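Local coordinates for tryptophan synthase alpha chain (Campylobacter jejuni, PDB 3THA), which probably cleaves indoleglycerol phosphate to indole and glyceraldehyde 3-phosphate, as the alpha subunit of the complex that completes tryptophan biosynthesis, at residues Y97-E106 / D132-Y140. Sequence-based numbering, arbitrary orientation.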
loop_
_atom_site.group_PDB
_atom_site.type_symbol
_atom_site.label_atom_id
_atom_site.label_comp_id
_atom_site.label_asym_id
_atom_site.label_seq_id
_atom_site.Cartn_x
_atom_site.Cartn_y
_atom_site.Cartn_z
ATOM N N TYR B 97 -2.984 -7.673 6.485
ATOM C CA TYR B 97 -3.136 -8.421 7.716
ATOM C C TYR B 97 -4.267 -7.905 8.601
ATOM O O TYR B 97 -4.867 -8.684 9.350
ATOM C CB TYR B 97 -1.821 -8.432 8.493
ATOM C CG TYR B 97 -1.767 -9.475 9.597
ATOM C CD1 TYR B 97 -1.461 -10.802 9.317
ATOM C CD2 TYR B 97 -1.990 -9.124 10.924
ATOM C CE1 TYR B 97 -1.396 -11.759 10.325
ATOM C CE2 TYR B 97 -1.911 -10.061 11.935
ATOM C CZ TYR B 97 -1.628 -11.384 11.627
ATOM O OH TYR B 97 -1.554 -12.324 12.637
ATOM N N ASN B 98 -4.567 -6.608 8.508
ATOM C CA ASN B 98 -5.604 -6.014 9.321
ATOM C C ASN B 98 -6.958 -6.682 9.082
ATOM O O ASN B 98 -7.764 -6.791 9.996
ATOM C CB ASN B 98 -5.690 -4.503 9.123
ATOM C CG ASN B 98 -5.980 -4.083 7.655
ATOM O OD1 ASN B 98 -6.605 -4.802 6.863
ATOM N ND2 ASN B 98 -5.523 -2.906 7.308
ATOM N N LEU B 99 -7.218 -7.107 7.851
ATOM C CA LEU B 99 -8.438 -7.782 7.538
ATOM C C LEU B 99 -8.471 -9.127 8.293
ATOM O O LEU B 99 -9.516 -9.536 8.841
ATOM C CB LEU B 99 -8.515 -8.013 6.037
ATOM C CG LEU B 99 -9.907 -8.392 5.523
ATOM C CD1 LEU B 99 -10.029 -8.092 4.060
ATOM C CD2 LEU B 99 -10.195 -9.819 5.731
ATOM N N ILE B 100 -7.325 -9.808 8.304
ATOM C CA ILE B 100 -7.203 -11.155 8.848
ATOM C C ILE B 100 -7.325 -11.090 10.361
ATOM O O ILE B 100 -8.217 -11.711 10.939
ATOM C CB ILE B 100 -5.894 -11.849 8.369
ATOM C CG1 ILE B 100 -5.890 -11.961 6.821
ATOM C CG2 ILE B 100 -5.686 -13.219 9.053
ATOM C CD1 ILE B 100 -4.784 -12.857 6.229
ATOM N N PHE B 101 -6.457 -10.313 10.991
ATOM C CA PHE B 101 -6.575 -9.997 12.405
ATOM C C PHE B 101 -7.984 -9.748 12.965
ATOM O O PHE B 101 -8.336 -10.268 14.025
ATOM C CB PHE B 101 -5.709 -8.791 12.721
ATOM C CG PHE B 101 -5.529 -8.547 14.180
ATOM C CD1 PHE B 101 -6.454 -7.763 14.886
ATOM C CD2 PHE B 101 -4.439 -9.100 14.850
ATOM C CE1 PHE B 101 -6.301 -7.543 16.252
ATOM C CE2 PHE B 101 -4.246 -8.877 16.210
ATOM C CZ PHE B 101 -5.188 -8.094 16.925
ATOM N N SER B 102 -8.748 -8.925 12.270
ATOM C CA SER B 102 -10.132 -8.567 12.617
ATOM C C SER B 102 -11.112 -9.747 12.575
ATOM O O SER B 102 -11.992 -9.885 13.433
ATOM C CB SER B 102 -10.637 -7.499 11.629
ATOM O OG SER B 102 -12.042 -7.615 11.414
ATOM N N TYR B 103 -10.969 -10.564 11.542
ATOM C CA TYR B 103 -11.752 -11.760 11.405
ATOM C C TYR B 103 -11.427 -12.827 12.437
ATOM O O TYR B 103 -12.338 -13.525 12.871
ATOM C CB TYR B 103 -11.536 -12.315 10.017
ATOM C CG TYR B 103 -12.705 -13.088 9.501
ATOM C CD1 TYR B 103 -13.889 -12.455 9.127
ATOM C CD2 TYR B 103 -12.618 -14.452 9.379
ATOM C CE1 TYR B 103 -14.973 -13.207 8.658
ATOM C CE2 TYR B 103 -13.639 -15.183 8.922
ATOM C CZ TYR B 103 -14.812 -14.578 8.549
ATOM O OH TYR B 103 -15.772 -15.425 8.090
ATOM N N GLY B 104 -10.150 -12.910 12.854
ATOM C CA GLY B 104 -9.599 -13.982 13.705
ATOM C C GLY B 104 -8.768 -14.884 12.823
ATOM O O GLY B 104 -9.241 -15.324 11.795
ATOM N N LEU B 105 -7.528 -15.152 13.192
ATOM C CA LEU B 105 -6.578 -15.818 12.297
ATOM C C LEU B 105 -6.992 -17.220 11.811
ATOM O O LEU B 105 -6.996 -17.524 10.585
ATOM C CB LEU B 105 -5.237 -15.909 12.965
ATOM C CG LEU B 105 -4.063 -15.029 12.565
ATOM C CD1 LEU B 105 -4.367 -13.508 12.618
ATOM C CD2 LEU B 105 -2.937 -15.404 13.531
ATOM N N GLU B 106 -7.334 -18.055 12.787
ATOM C CA GLU B 106 -7.869 -19.371 12.540
ATOM C C GLU B 106 -9.170 -19.319 11.725
ATOM O O GLU B 106 -9.258 -19.956 10.665
ATOM C CB GLU B 106 -8.064 -20.088 13.888
ATOM C CG GLU B 106 -8.799 -21.373 13.818
ATOM C CD GLU B 106 -8.367 -22.312 14.920
ATOM O OE1 GLU B 106 -8.947 -22.247 16.042
ATOM O OE2 GLU B 106 -7.444 -23.121 14.650
ATOM N N ASP B 132 2.354 -16.581 13.657
ATOM C CA ASP B 132 1.034 -17.069 14.019
ATOM C C ASP B 132 0.168 -17.371 12.815
ATOM O O ASP B 132 -0.613 -18.324 12.859
ATOM C CB ASP B 132 0.323 -16.076 14.918
ATOM C CG ASP B 132 0.886 -16.067 16.306
ATOM O OD1 ASP B 132 0.940 -17.162 16.919
ATOM O OD2 ASP B 132 1.281 -14.981 16.784
ATOM N N LEU B 133 0.305 -16.580 11.742
ATOM C CA LEU B 133 -0.429 -16.849 10.511
ATOM C C LEU B 133 0.102 -18.115 9.866
ATOM O O LEU B 133 -0.677 -18.934 9.356
ATOM C CB LEU B 133 -0.314 -15.675 9.531
ATOM C CG LEU B 133 -1.056 -15.797 8.182
ATOM C CD1 LEU B 133 -2.535 -16.059 8.376
ATOM C CD2 LEU B 133 -0.862 -14.528 7.360
ATOM N N ILE B 134 1.435 -18.258 9.873
ATOM C CA ILE B 134 2.079 -19.418 9.288
ATOM C C ILE B 134 1.560 -20.680 9.965
ATOM O O ILE B 134 1.322 -21.707 9.307
ATOM C CB ILE B 134 3.598 -19.335 9.460
ATOM C CG1 ILE B 134 4.182 -18.316 8.477
ATOM C CG2 ILE B 134 4.261 -20.728 9.336
ATOM C CD1 ILE B 134 5.724 -18.072 8.661
ATOM N N LYS B 135 1.363 -20.586 11.272
ATOM C CA LYS B 135 0.943 -21.727 12.038
ATOM C C LYS B 135 -0.412 -22.177 11.532
ATOM O O LYS B 135 -0.602 -23.350 11.210
ATOM C CB LYS B 135 0.930 -21.415 13.529
ATOM C CG LYS B 135 1.757 -22.384 14.346
ATOM C CD LYS B 135 3.274 -22.222 14.136
ATOM C CE LYS B 135 4.079 -23.313 14.896
ATOM N NZ LYS B 135 5.529 -23.312 14.502
ATOM N N GLU B 136 -1.340 -21.241 11.406
ATOM C CA GLU B 136 -2.635 -21.586 10.855
ATOM C C GLU B 136 -2.548 -22.032 9.405
ATOM O O GLU B 136 -3.253 -22.928 9.030
ATOM C CB GLU B 136 -3.637 -20.463 11.017
ATOM C CG GLU B 136 -3.794 -20.035 12.440
ATOM C CD GLU B 136 -4.229 -21.169 13.319
ATOM O OE1 GLU B 136 -5.099 -21.954 12.887
ATOM O OE2 GLU B 136 -3.704 -21.284 14.443
ATOM N N CYS B 137 -1.693 -21.433 8.584
ATOM C CA CYS B 137 -1.598 -21.918 7.201
ATOM C C CYS B 137 -1.080 -23.376 7.115
ATOM O O CYS B 137 -1.699 -24.179 6.427
ATOM C CB CYS B 137 -0.804 -20.996 6.283
ATOM S SG CYS B 137 -1.486 -19.312 6.055
ATOM N N GLU B 138 0.026 -23.725 7.781
ATOM C CA GLU B 138 0.433 -25.154 7.832
ATOM C C GLU B 138 -0.778 -26.000 8.214
ATOM O O GLU B 138 -1.078 -27.012 7.575
ATOM C CB GLU B 138 1.517 -25.443 8.884
ATOM C CG GLU B 138 2.926 -24.921 8.639
ATOM C CD GLU B 138 3.846 -25.156 9.883
ATOM O OE1 GLU B 138 3.798 -26.262 10.512
ATOM O OE2 GLU B 138 4.610 -24.226 10.241
ATOM N N ARG B 139 -1.473 -25.566 9.266
ATOM C CA ARG B 139 -2.596 -26.322 9.842
ATOM C C ARG B 139 -3.704 -26.684 8.835
ATOM O O ARG B 139 -4.297 -27.750 8.952
ATOM C CB ARG B 139 -3.186 -25.579 11.060
ATOM C CG ARG B 139 -4.487 -26.194 11.607
ATOM C CD ARG B 139 -5.050 -25.476 12.838
ATOM N NE ARG B 139 -4.369 -25.950 14.037
ATOM C CZ ARG B 139 -3.703 -25.167 14.879
ATOM N NH1 ARG B 139 -3.667 -23.851 14.691
ATOM N NH2 ARG B 139 -3.106 -25.700 15.932
ATOM N N TYR B 140 -3.996 -25.798 7.879
ATOM C CA TYR B 140 -5.074 -26.034 6.906
ATOM C C TYR B 140 -4.581 -26.267 5.475
ATOM O O TYR B 140 -5.376 -26.291 4.531
ATOM C CB TYR B 140 -6.082 -24.881 6.941
ATOM C CG TYR B 140 -6.843 -24.791 8.241
ATOM C CD1 TYR B 140 -6.468 -23.869 9.221
ATOM C CD2 TYR B 140 -7.933 -25.640 8.502
ATOM C CE1 TYR B 140 -7.167 -23.768 10.435
ATOM C CE2 TYR B 140 -8.636 -25.568 9.717
ATOM C CZ TYR B 140 -8.245 -24.630 10.684
ATOM O OH TYR B 140 -8.925 -24.534 11.893
HETATM O O HOH W 1 1.361 -13.853 12.335
#
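Leu133 meets Tyr97 and Ile100 through its two methyl branches, which gives the contact its apolar end. CD2 of Leu133 lies 4.1 Å from CE1 of Tyr97, near the plane of the ring, so the phenol is met at its edge; CD1 of Leu133 turns to CG2 of Ile100 at 4.3 Å. A chi1 of -165° puts Tyr97 CG opposite its own backbone N and swings the ring toward helix 131-140. Leu105 adds CD2, set 3.6 Å from CB of Asp132, the two side chains crossing at about a right angle.

A water ties the same end together: it lies 3.0 Å from N of Leu133, whose N-H it accepts, and makes a weak hydrogen bond with OH of Tyr97.

Charged groups make up the other end. Glu106, extended beyond CG, brings OE2 to 3.2 Å from OE1 of Glu136, with the carboxylate planes 89° apart. Both atoms are acceptors, so this close pair of like charges is not a hydrogen bond; Arg139 probably offsets part of the repulsion. Arg139 NH1 forms a salt bridge with Glu136 OE2 (2.6 Å) and donates to Glu136 OE1 on the syn side, whereas Arg139 NH1 lies 3.8 Å from Glu106 OE2, a long and purely electrostatic link because that oxygen lies well out of the guanidinium plane. The hydroxyl of Tyr140 gives Glu106 OE2 a weak hydrogen bond of 3.4 Å.

Gly104, at positive phi, is the first residue to leave helix 97-103 and occupies the N-cap position of helix 105-114; both helices contact helix 131-140 on the outside of the eight-stranded TIM barrel. Tyr97 touches Glu129 of the second subunit, while Leu133 also packs inward on Leu144 of strand 143-148, Ile100 on Phe108 and Tyr140 on Val109 of helix 105-114.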